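Local coordinates for putative glycosyltransferase (GalT1) (Streptococcus parasanguinis, PDB 4PHR), which probably transfers a sugar from a UDP-linked donor, this piece being the GT-D-fold domain of a longer protein, crystallised with UDP and manganese, at residues Val32-Gly37 / Leu72-Pro77; Lys58-Ile63 / Ala209-Ala214; Leu76-Ser81 / Tyr114-Ile119. One frame throughout, in Å; residues are numbered along the deposited sequence.

How the contacts relate
Following the chain from the N terminus, V32-G37, from the end of strand 30-33 into helix 36-42, pairs in contact 1 with L72-P77; the loop so closed contains the rest of helix 36-42 and helix 54-64. Helix 54-64 lies inside that loop, yet K58-I63 reaches forward in contact 2 to A209-A214, so contacts 1 and 2 cross along the chain. Contact 3 starts where contact 1 ends, sharing L76 and P77, and joins L76-S81 to Y114-I119, nested within the long loop closed by contact 2. Contacts 1 and 3 together build the three-stranded parallel sheet; contact 2 packs the helix beside it against helix 206-218, alongside the five-stranded sheet.

Contact 1 of 3, residues Val32-Gly37 / Leu72-Pro77; sequences VRFGDG and LLVCLP. With UDP (uridine-5'-diphosphate), chain B.
V32 and R33 lie beside V74 and C75 as neighbouring parallel strands in the three-stranded sheet of the GT-D fold, where strand 72-76 is the middle strand. Three backbone hydrogen bonds join them: V32 N to L73 O, C75 N to V32 O (2.9 Å) and F34 N to C75 O. After the last of these the chain leaves the strand for G35, the N-cap of the next helix.

The apolar contacts gather on the face carrying V32 and V74. V32 CG1, wedged between its own N and carbonyl carbon (chi1 60°), lies alongside V74 CG2 at 3.9 Å and also meets L72 CD1. V74 CG1 approaches the F34 ring obliquely, 4.0 Å from CE1, while the C75 carbonyl oxygen lies at that ring's edge, in plane.

On the other face R33 CG passes C75 CB, and the chain then bends at chi3 (-53°) to carry the guanidinium away to UDP. D225 forms a salt bridge with NH2, and T117 O accepts from NH1, so both terminal nitrogens are held from the protein side too. Toward the diphosphate, R33 NH2 makes a weak bond to UDP O2A and a further hydrogen bond to UDP O3B at 3.2 Å, while R33 NH1 gives O3B its shorter bond, 2.8 Å.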
loop_
_atom_site.group_PDB
_atom_site.type_symbol
_atom_site.label_atom_id
_atom_site.label_comp_id
_atom_site.label_asym_id
_atom_site.label_seq_id
_atom_site.Cartn_x
_atom_site.Cartn_y
_atom_site.Cartn_z
ATOM N N VAL A 32 5.223 5.257 3.002
ATOM C CA VAL A 32 5.504 4.574 1.745
ATOM C C VAL A 32 5.785 3.107 2.064
ATOM O O VAL A 32 6.527 2.796 3.002
ATOM C CB VAL A 32 6.687 5.241 0.993
ATOM C CG1 VAL A 32 7.962 5.215 1.819
ATOM C CG2 VAL A 32 6.909 4.585 -0.345
ATOM N N ARG A 33 5.181 2.203 1.296
ATOM C CA ARG A 33 5.318 0.767 1.567
ATOM C C ARG A 33 6.038 0.057 0.418
ATOM O O ARG A 33 5.698 0.237 -0.746
ATOM C CB ARG A 33 3.950 0.116 1.812
ATOM C CG ARG A 33 3.094 0.750 2.932
ATOM C CD ARG A 33 1.660 0.133 2.992
ATOM N NE ARG A 33 1.089 0.239 1.660
ATOM C CZ ARG A 33 1.102 -0.702 0.720
ATOM N NH1 ARG A 33 1.496 -1.951 0.984
ATOM N NH2 ARG A 33 0.671 -0.393 -0.492
ATOM N N PHE A 34 7.053 -0.734 0.737
ATOM C CA PHE A 34 7.715 -1.540 -0.280
ATOM C C PHE A 34 7.224 -2.970 -0.155
ATOM O O PHE A 34 7.356 -3.583 0.901
ATOM C CB PHE A 34 9.241 -1.459 -0.147
ATOM C CG PHE A 34 9.799 -0.154 -0.615
ATOM C CD1 PHE A 34 9.723 0.974 0.187
ATOM C CD2 PHE A 34 10.354 -0.042 -1.879
ATOM C CE1 PHE A 34 10.214 2.187 -0.265
ATOM C CE2 PHE A 34 10.850 1.156 -2.328
ATOM C CZ PHE A 34 10.776 2.274 -1.525
ATOM N N GLY A 35 6.645 -3.490 -1.236
ATOM C CA GLY A 35 6.198 -4.867 -1.281
ATOM C C GLY A 35 7.032 -5.666 -2.257
ATOM O O GLY A 35 8.032 -5.174 -2.800
ATOM N N ASP A 36 6.621 -6.904 -2.495
ATOM C CA ASP A 36 7.383 -7.775 -3.379
ATOM C C ASP A 36 7.523 -7.201 -4.788
ATOM O O ASP A 36 8.579 -7.305 -5.397
ATOM C CB ASP A 36 6.777 -9.181 -3.415
ATOM C CG ASP A 36 5.365 -9.188 -3.929
ATOM O OD1 ASP A 36 5.110 -9.830 -4.975
ATOM O OD2 ASP A 36 4.522 -8.533 -3.283
ATOM N N GLY A 37 6.460 -6.584 -5.293
ATOM C CA GLY A 37 6.475 -5.998 -6.623
ATOM C C GLY A 37 7.475 -4.862 -6.767
ATOM O O GLY A 37 8.101 -4.705 -7.814
ATOM N N LEU A 72 7.971 10.835 7.530
ATOM C CA LEU A 72 7.762 9.708 6.629
ATOM C C LEU A 72 8.180 8.400 7.274
ATOM O O LEU A 72 9.277 8.284 7.821
ATOM C CB LEU A 72 8.563 9.908 5.344
ATOM C CG LEU A 72 8.529 8.756 4.338
ATOM C CD1 LEU A 72 7.158 8.669 3.710
ATOM C CD2 LEU A 72 9.598 8.951 3.272
ATOM N N LEU A 73 7.297 7.414 7.206
ATOM C CA LEU A 73 7.603 6.058 7.625
ATOM C C LEU A 73 7.805 5.217 6.370
ATOM O O LEU A 73 6.912 5.133 5.516
ATOM C CB LEU A 73 6.451 5.491 8.455
ATOM C CG LEU A 73 6.624 4.093 9.056
ATOM C CD1 LEU A 73 7.821 4.048 9.997
ATOM C CD2 LEU A 73 5.350 3.662 9.776
ATOM N N VAL A 74 8.985 4.613 6.254
ATOM C CA VAL A 74 9.299 3.716 5.149
ATOM C C VAL A 74 9.063 2.287 5.624
ATOM O O VAL A 74 9.577 1.898 6.671
ATOM C CB VAL A 74 10.760 3.894 4.682
ATOM C CG1 VAL A 74 11.094 2.900 3.571
ATOM C CG2 VAL A 74 11.004 5.332 4.214
ATOM N N CYS A 75 8.289 1.514 4.857
ATOM C CA CYS A 75 7.815 0.207 5.321
ATOM C C CYS A 75 8.345 -0.947 4.485
ATOM O O CYS A 75 8.547 -0.803 3.279
ATOM C CB CYS A 75 6.282 0.156 5.299
ATOM S SG CYS A 75 5.487 1.438 6.272
ATOM N N LEU A 76 8.540 -2.096 5.139
ATOM C CA LEU A 76 8.922 -3.345 4.482
ATOM C C LEU A 76 7.945 -4.449 4.868
ATOM O O LEU A 76 7.223 -4.327 5.857
ATOM C CB LEU A 76 10.306 -3.776 4.956
ATOM C CG LEU A 76 11.518 -3.299 4.160
ATOM C CD1 LEU A 76 11.349 -1.928 3.577
ATOM C CD2 LEU A 76 12.783 -3.403 5.025
ATOM N N PRO A 77 7.924 -5.544 4.100
ATOM C CA PRO A 77 7.076 -6.665 4.509
ATOM C C PRO A 77 7.460 -7.163 5.905
ATOM O O PRO A 77 8.641 -7.302 6.219
ATOM C CB PRO A 77 7.364 -7.726 3.433
ATOM C CG PRO A 77 7.860 -6.933 2.226
ATOM C CD PRO A 77 8.664 -5.827 2.857
HETATM N N1 UDP B . -2.982 0.255 -9.095
HETATM C C2 UDP B . -3.462 1.138 -10.030
HETATM N N3 UDP B . -2.677 1.496 -11.100
HETATM C C4 UDP B . -1.410 0.983 -11.240
HETATM C C5 UDP B . -0.915 0.090 -10.290
HETATM C C6 UDP B . -1.784 -0.365 -9.304
HETATM O O2 UDP B . -4.602 1.592 -9.935
HETATM O O4 UDP B . -0.733 1.358 -12.204
HETATM C "C1'" UDP B . -3.810 -0.047 -7.918
HETATM C "C2'" UDP B . -4.523 -1.369 -7.826
HETATM O "O2'" UDP B . -5.720 -1.343 -8.576
HETATM C "C3'" UDP B . -4.782 -1.445 -6.337
HETATM C "C4'" UDP B . -3.555 -0.770 -5.745
HETATM O "O4'" UDP B . -2.927 -0.057 -6.814
HETATM O "O3'" UDP B . -5.919 -0.681 -6.004
HETATM C "C5'" UDP B . -2.591 -1.777 -5.129
HETATM O "O5'" UDP B . -1.440 -1.080 -4.671
HETATM P PA UDP B . -0.192 -1.839 -3.994
HETATM O O1A UDP B . 0.460 -2.705 -4.996
HETATM O O2A UDP B . 0.652 -0.780 -3.390
HETATM O O3A UDP B . -0.936 -2.759 -2.888
HETATM P PB UDP B . -0.388 -3.710 -1.683
HETATM O O1B UDP B . -0.574 -5.110 -2.163
HETATM O O2B UDP B . -1.291 -3.384 -0.553
HETATM O O3B UDP B . 1.053 -3.393 -1.428
#

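Contact 2 of 3, residues Lys58-Ile63 / Ala209-Ala214; sequences KRLQQI and AKVLVA
R59 reaches across to V211 and A214 along a bent side chain. Its CB touches V211 CG2 at 3.9 Å. Beyond CG the chain folds at chi2 (-61°) and again at chi3, which lays it along its own helix toward Q62 and I63 and brings NE to 4.0 Å from V211 CG1. At the tip the two amino groups part: NH1 donates to Q62 OE1 on the same helix (2.8 Å), while NH2 rests by A214 CB and forms a salt bridge with D215, one residue further on. I63 CD1 lies over one guanidinium face, toward its rim.

That same I63 CD1 presses on A214 CB at 3.6 Å and also meets the backbone O of K210. Nearly a turn earlier on the same helix, the L60 side chain lies aslant that of K210, L60 CD2 touching K210 CB at 3.8 Å. K210 then turns away, and its NZ is paired with D225 and with UDP O2A.

The segment axes pass 9.7 Å apart at 55°, and three residues from each helix make the contact. It is a largely apolar helix-helix crossing inside the GT-D domain, aliphatic parts of R59 and K210 included, and through K210 it leads to the UDP diphosphate site.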
loop_
_atom_site.group_PDB
_atom_site.type_symbol
_atom_site.label_atom_id
_atom_site.label_comp_id
_atom_site.label_asym_id
_atom_site.label_seq_id
_atom_site.Cartn_x
_atom_site.Cartn_y
_atom_site.Cartn_z
ATOM N N LYS A 58 14.731 3.584 -10.471
ATOM C CA LYS A 58 15.678 4.465 -9.808
ATOM C C LYS A 58 15.051 5.273 -8.666
ATOM O O LYS A 58 15.633 5.383 -7.581
ATOM C CB LYS A 58 16.341 5.389 -10.833
ATOM C CG LYS A 58 17.324 6.367 -10.234
ATOM C CD LYS A 58 18.001 7.191 -11.326
ATOM C CE LYS A 58 18.908 8.261 -10.737
ATOM N NZ LYS A 58 20.095 7.678 -10.054
ATOM N N ARG A 59 13.860 5.831 -8.895
ATOM C CA ARG A 59 13.163 6.572 -7.841
ATOM C C ARG A 59 12.887 5.666 -6.640
ATOM O O ARG A 59 13.094 6.067 -5.493
ATOM C CB ARG A 59 11.847 7.171 -8.352
ATOM C CG ARG A 59 12.029 8.414 -9.215
ATOM C CD ARG A 59 12.702 9.565 -8.450
ATOM N NE ARG A 59 11.834 10.182 -7.447
ATOM C CZ ARG A 59 12.102 10.235 -6.143
ATOM N NH1 ARG A 59 13.222 9.713 -5.660
ATOM N NH2 ARG A 59 11.250 10.815 -5.313
ATOM N N LEU A 60 12.411 4.452 -6.903
ATOM C CA LEU A 60 12.118 3.507 -5.827
ATOM C C LEU A 60 13.370 3.234 -4.991
ATOM O O LEU A 60 13.312 3.211 -3.757
ATOM C CB LEU A 60 11.544 2.205 -6.386
ATOM C CG LEU A 60 10.112 2.295 -6.931
ATOM C CD1 LEU A 60 9.706 0.975 -7.574
ATOM C CD2 LEU A 60 9.125 2.692 -5.841
ATOM N N GLN A 61 14.504 3.038 -5.658
ATOM C CA GLN A 61 15.761 2.801 -4.943
ATOM C C GLN A 61 16.141 4.002 -4.075
ATOM O O GLN A 61 16.589 3.848 -2.937
ATOM C CB GLN A 61 16.885 2.477 -5.933
ATOM C CG GLN A 61 16.740 1.115 -6.586
ATOM C CD GLN A 61 17.598 0.954 -7.832
ATOM O OE1 GLN A 61 18.136 1.926 -8.362
ATOM N NE2 GLN A 61 17.721 -0.276 -8.309
ATOM N N GLN A 62 15.956 5.202 -4.611
ATOM C CA GLN A 62 16.241 6.414 -3.853
ATOM C C GLN A 62 15.338 6.535 -2.627
ATOM O O GLN A 62 15.784 6.869 -1.533
ATOM C CB GLN A 62 16.066 7.644 -4.744
ATOM C CG GLN A 62 17.084 7.750 -5.857
ATOM C CD GLN A 62 16.762 8.864 -6.817
ATOM O OE1 GLN A 62 15.601 9.259 -6.977
ATOM N NE2 GLN A 62 17.791 9.391 -7.462
ATOM N N ILE A 63 14.054 6.259 -2.814
ATOM C CA ILE A 63 13.099 6.390 -1.724
ATOM C C ILE A 63 13.413 5.398 -0.600
ATOM O O ILE A 63 13.347 5.741 0.582
ATOM C CB ILE A 63 11.647 6.238 -2.234
ATOM C CG1 ILE A 63 11.323 7.373 -3.216
ATOM C CG2 ILE A 63 10.669 6.226 -1.069
ATOM C CD1 ILE A 63 10.183 7.062 -4.154
ATOM N N ALA A 209 2.471 4.822 -6.541
ATOM C CA ALA A 209 2.072 5.396 -5.253
ATOM C C ALA A 209 3.281 5.793 -4.407
ATOM O O ALA A 209 3.246 6.799 -3.706
ATOM C CB ALA A 209 1.189 4.420 -4.474
ATOM N N LYS A 210 4.351 5.008 -4.466
ATOM C CA LYS A 210 5.497 5.268 -3.600
ATOM C C LYS A 210 6.208 6.554 -4.018
ATOM O O LYS A 210 6.637 7.356 -3.175
ATOM C CB LYS A 210 6.458 4.083 -3.589
ATOM C CG LYS A 210 5.860 2.808 -2.953
ATOM C CD LYS A 210 5.049 2.015 -3.961
ATOM C CE LYS A 210 4.521 0.680 -3.423
ATOM N NZ LYS A 210 3.204 0.744 -2.723
ATOM N N VAL A 211 6.334 6.751 -5.324
ATOM C CA VAL A 211 6.985 7.947 -5.841
ATOM C C VAL A 211 6.119 9.164 -5.526
ATOM O O VAL A 211 6.622 10.210 -5.104
ATOM C CB VAL A 211 7.242 7.846 -7.356
ATOM C CG1 VAL A 211 8.008 9.080 -7.856
ATOM C CG2 VAL A 211 8.027 6.576 -7.670
ATOM N N LEU A 212 4.811 9.016 -5.713
ATOM C CA LEU A 212 3.881 10.099 -5.420
ATOM C C LEU A 212 3.977 10.508 -3.952
ATOM O O LEU A 212 4.099 11.695 -3.637
ATOM C CB LEU A 212 2.447 9.675 -5.758
ATOM C CG LEU A 212 1.379 10.769 -5.670
ATOM C CD1 LEU A 212 1.726 11.912 -6.613
ATOM C CD2 LEU A 212 -0.006 10.212 -5.985
ATOM N N VAL A 213 3.931 9.535 -3.046
ATOM C CA VAL A 213 4.014 9.850 -1.619
ATOM C C VAL A 213 5.339 10.550 -1.281
ATOM O O VAL A 213 5.366 11.540 -0.553
ATOM C CB VAL A 213 3.801 8.587 -0.745
ATOM C CG1 VAL A 213 4.202 8.853 0.705
ATOM C CG2 VAL A 213 2.339 8.127 -0.833
ATOM N N ALA A 214 6.439 10.034 -1.818
ATOM C CA ALA A 214 7.748 10.639 -1.586
ATOM C C ALA A 214 7.768 12.100 -2.024
ATOM O O ALA A 214 8.217 12.972 -1.275
ATOM C CB ALA A 214 8.831 9.848 -2.299
#

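Contact 3 of 3, residues Leu76-Ser81 / Tyr114-Ile119; sequences LPDVFS and YGSTFI
With CG beside its own backbone N (chi1 -66°), Y114 swings its ring toward L76, whose side chain sits at an unusual chi1 of -91° that turns its end back to meet the ring. L76 CD2 stands almost on the ring normal, 3.6 Å from the Y114 centroid and 9° off it: a CH-pi contact over the face. The other branch, CD1, comes to CD2 of the same ring. At the far end of the tyrosine, OH is bonded to A111 N.

The backbones meet as parallel strands at the outer side of the three-stranded sheet of the GT-D fold, strand 115-116 being an outermost one, and the pairing is short. L76 N donates to G115 O at 3.0 Å. T117 N returns a bond to L76 O, and there the chain passes into a 3-10 segment. T117 CB packs on the L76 carbonyl, and its OG1 is hydrogen-bonded to F34 O, which ties this turn to strand 30-33 and the loop after it.

S116 OG accepts from F118 N, making an ST turn, and it also stands 3.5 Å from D78 CB. One water bridges the two side chains, 2.7 Å from S116 OG and donating to D78 OD2; R85 forms a salt bridge with that same carboxylate oxygen. D78 itself is the centre of an inverse gamma turn.

The F118 ring lies against the chain from P77 to V79. D78 N lies 3.5 Å above one face of its ring, toward the rim, and P77 CA lies over that face as well. V79 CG1 instead approaches the ring edge, 3.7 Å from F118 CE2, while W94 from helix 88-100 packs against P77, V79 and F118.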
loop_
_atom_site.group_PDB
_atom_site.type_symbol
_atom_site.label_atom_id
_atom_site.label_comp_id
_atom_site.label_asym_id
_atom_site.label_seq_id
_atom_site.Cartn_x
_atom_site.Cartn_y
_atom_site.Cartn_z
ATOM N N LEU A 76 8.540 -2.096 5.139
ATOM C CA LEU A 76 8.922 -3.345 4.482
ATOM C C LEU A 76 7.945 -4.449 4.868
ATOM O O LEU A 76 7.223 -4.327 5.857
ATOM C CB LEU A 76 10.306 -3.776 4.956
ATOM C CG LEU A 76 11.518 -3.299 4.160
ATOM C CD1 LEU A 76 11.349 -1.928 3.577
ATOM C CD2 LEU A 76 12.783 -3.403 5.025
ATOM N N PRO A 77 7.924 -5.544 4.100
ATOM C CA PRO A 77 7.076 -6.665 4.509
ATOM C C PRO A 77 7.460 -7.163 5.905
ATOM O O PRO A 77 8.641 -7.302 6.219
ATOM C CB PRO A 77 7.364 -7.726 3.433
ATOM C CG PRO A 77 7.860 -6.933 2.226
ATOM C CD PRO A 77 8.664 -5.827 2.857
ATOM N N ASP A 78 6.465 -7.443 6.735
ATOM C CA ASP A 78 6.730 -7.805 8.124
ATOM C C ASP A 78 6.883 -9.318 8.204
ATOM O O ASP A 78 5.998 -10.022 8.684
ATOM C CB ASP A 78 5.596 -7.287 9.021
ATOM C CG ASP A 78 5.846 -7.532 10.492
ATOM O OD1 ASP A 78 6.934 -8.025 10.851
ATOM O OD2 ASP A 78 4.940 -7.217 11.294
ATOM N N VAL A 79 8.015 -9.813 7.712
ATOM C CA VAL A 79 8.197 -11.245 7.492
ATOM C C VAL A 79 9.544 -11.750 7.988
ATOM O O VAL A 79 9.886 -12.922 7.804
ATOM C CB VAL A 79 8.067 -11.599 5.993
ATOM C CG1 VAL A 79 6.687 -11.239 5.471
ATOM C CG2 VAL A 79 9.148 -10.910 5.179
ATOM N N PHE A 80 10.305 -10.865 8.619
ATOM C CA PHE A 80 11.668 -11.192 9.020
ATOM C C PHE A 80 11.744 -11.794 10.415
ATOM O O PHE A 80 12.710 -12.477 10.752
ATOM C CB PHE A 80 12.559 -9.961 8.856
ATOM C CG PHE A 80 12.583 -9.458 7.446
ATOM C CD1 PHE A 80 13.260 -10.165 6.464
ATOM C CD2 PHE A 80 11.897 -8.313 7.095
ATOM C CE1 PHE A 80 13.266 -9.726 5.162
ATOM C CE2 PHE A 80 11.896 -7.871 5.785
ATOM C CZ PHE A 80 12.582 -8.576 4.822
ATOM N N SER A 81 10.710 -11.557 11.209
ATOM C CA SER A 81 10.544 -12.233 12.490
ATOM C C SER A 81 9.080 -12.625 12.652
ATOM O O SER A 81 8.191 -12.021 12.046
ATOM C CB SER A 81 10.979 -11.327 13.642
ATOM O OG SER A 81 12.391 -11.167 13.660
ATOM N N TYR A 114 11.849 -0.134 10.359
ATOM C CA TYR A 114 10.932 0.122 9.253
ATOM C C TYR A 114 9.516 -0.031 9.757
ATOM O O TYR A 114 9.290 -0.727 10.741
ATOM C CB TYR A 114 11.177 -0.880 8.117
ATOM C CG TYR A 114 12.528 -0.701 7.462
ATOM C CD1 TYR A 114 13.644 -1.384 7.930
ATOM C CD2 TYR A 114 12.690 0.169 6.388
ATOM C CE1 TYR A 114 14.888 -1.212 7.338
ATOM C CE2 TYR A 114 13.920 0.343 5.786
ATOM C CZ TYR A 114 15.019 -0.347 6.270
ATOM O OH TYR A 114 16.252 -0.183 5.687
ATOM N N GLY A 115 8.562 0.617 9.093
ATOM C CA GLY A 115 7.162 0.333 9.339
ATOM C C GLY A 115 6.763 -0.939 8.611
ATOM O O GLY A 115 7.572 -1.518 7.886
ATOM N N SER A 116 5.514 -1.366 8.788
ATOM C CA SER A 116 5.017 -2.570 8.134
ATOM C C SER A 116 4.266 -2.302 6.837
ATOM O O SER A 116 3.271 -1.583 6.817
ATOM C CB SER A 116 4.077 -3.329 9.066
ATOM O OG SER A 116 3.564 -4.480 8.412
ATOM N N THR A 117 4.721 -2.930 5.760
ATOM C CA THR A 117 4.025 -2.894 4.481
ATOM C C THR A 117 2.628 -3.492 4.614
ATOM O O THR A 117 1.727 -3.191 3.814
ATOM C CB THR A 117 4.883 -3.616 3.438
ATOM O OG1 THR A 117 6.007 -2.785 3.178
ATOM C CG2 THR A 117 4.146 -3.916 2.121
ATOM N N PHE A 118 2.429 -4.323 5.636
ATOM C CA PHE A 118 1.136 -4.968 5.845
ATOM C C PHE A 118 0.099 -4.091 6.556
ATOM O O PHE A 118 -0.969 -4.576 6.925
ATOM C CB PHE A 118 1.296 -6.323 6.551
ATOM C CG PHE A 118 2.178 -7.295 5.814
ATOM C CD1 PHE A 118 2.406 -7.171 4.449
ATOM C CD2 PHE A 118 2.781 -8.345 6.497
ATOM C CE1 PHE A 118 3.222 -8.075 3.780
ATOM C CE2 PHE A 118 3.594 -9.254 5.836
ATOM C CZ PHE A 118 3.808 -9.126 4.474
ATOM N N ILE A 119 0.370 -2.801 6.742
ATOM C CA ILE A 119 -0.716 -1.932 7.203
ATOM C C ILE A 119 -1.881 -1.937 6.204
ATOM O O ILE A 119 -3.021 -1.650 6.577
ATOM C CB ILE A 119 -0.285 -0.472 7.531
ATOM C CG1 ILE A 119 0.291 0.238 6.314
ATOM C CG2 ILE A 119 0.684 -0.429 8.706
ATOM C CD1 ILE A 119 0.338 1.744 6.477
HETATM O O HOH W 1 2.656 -6.167 10.346
#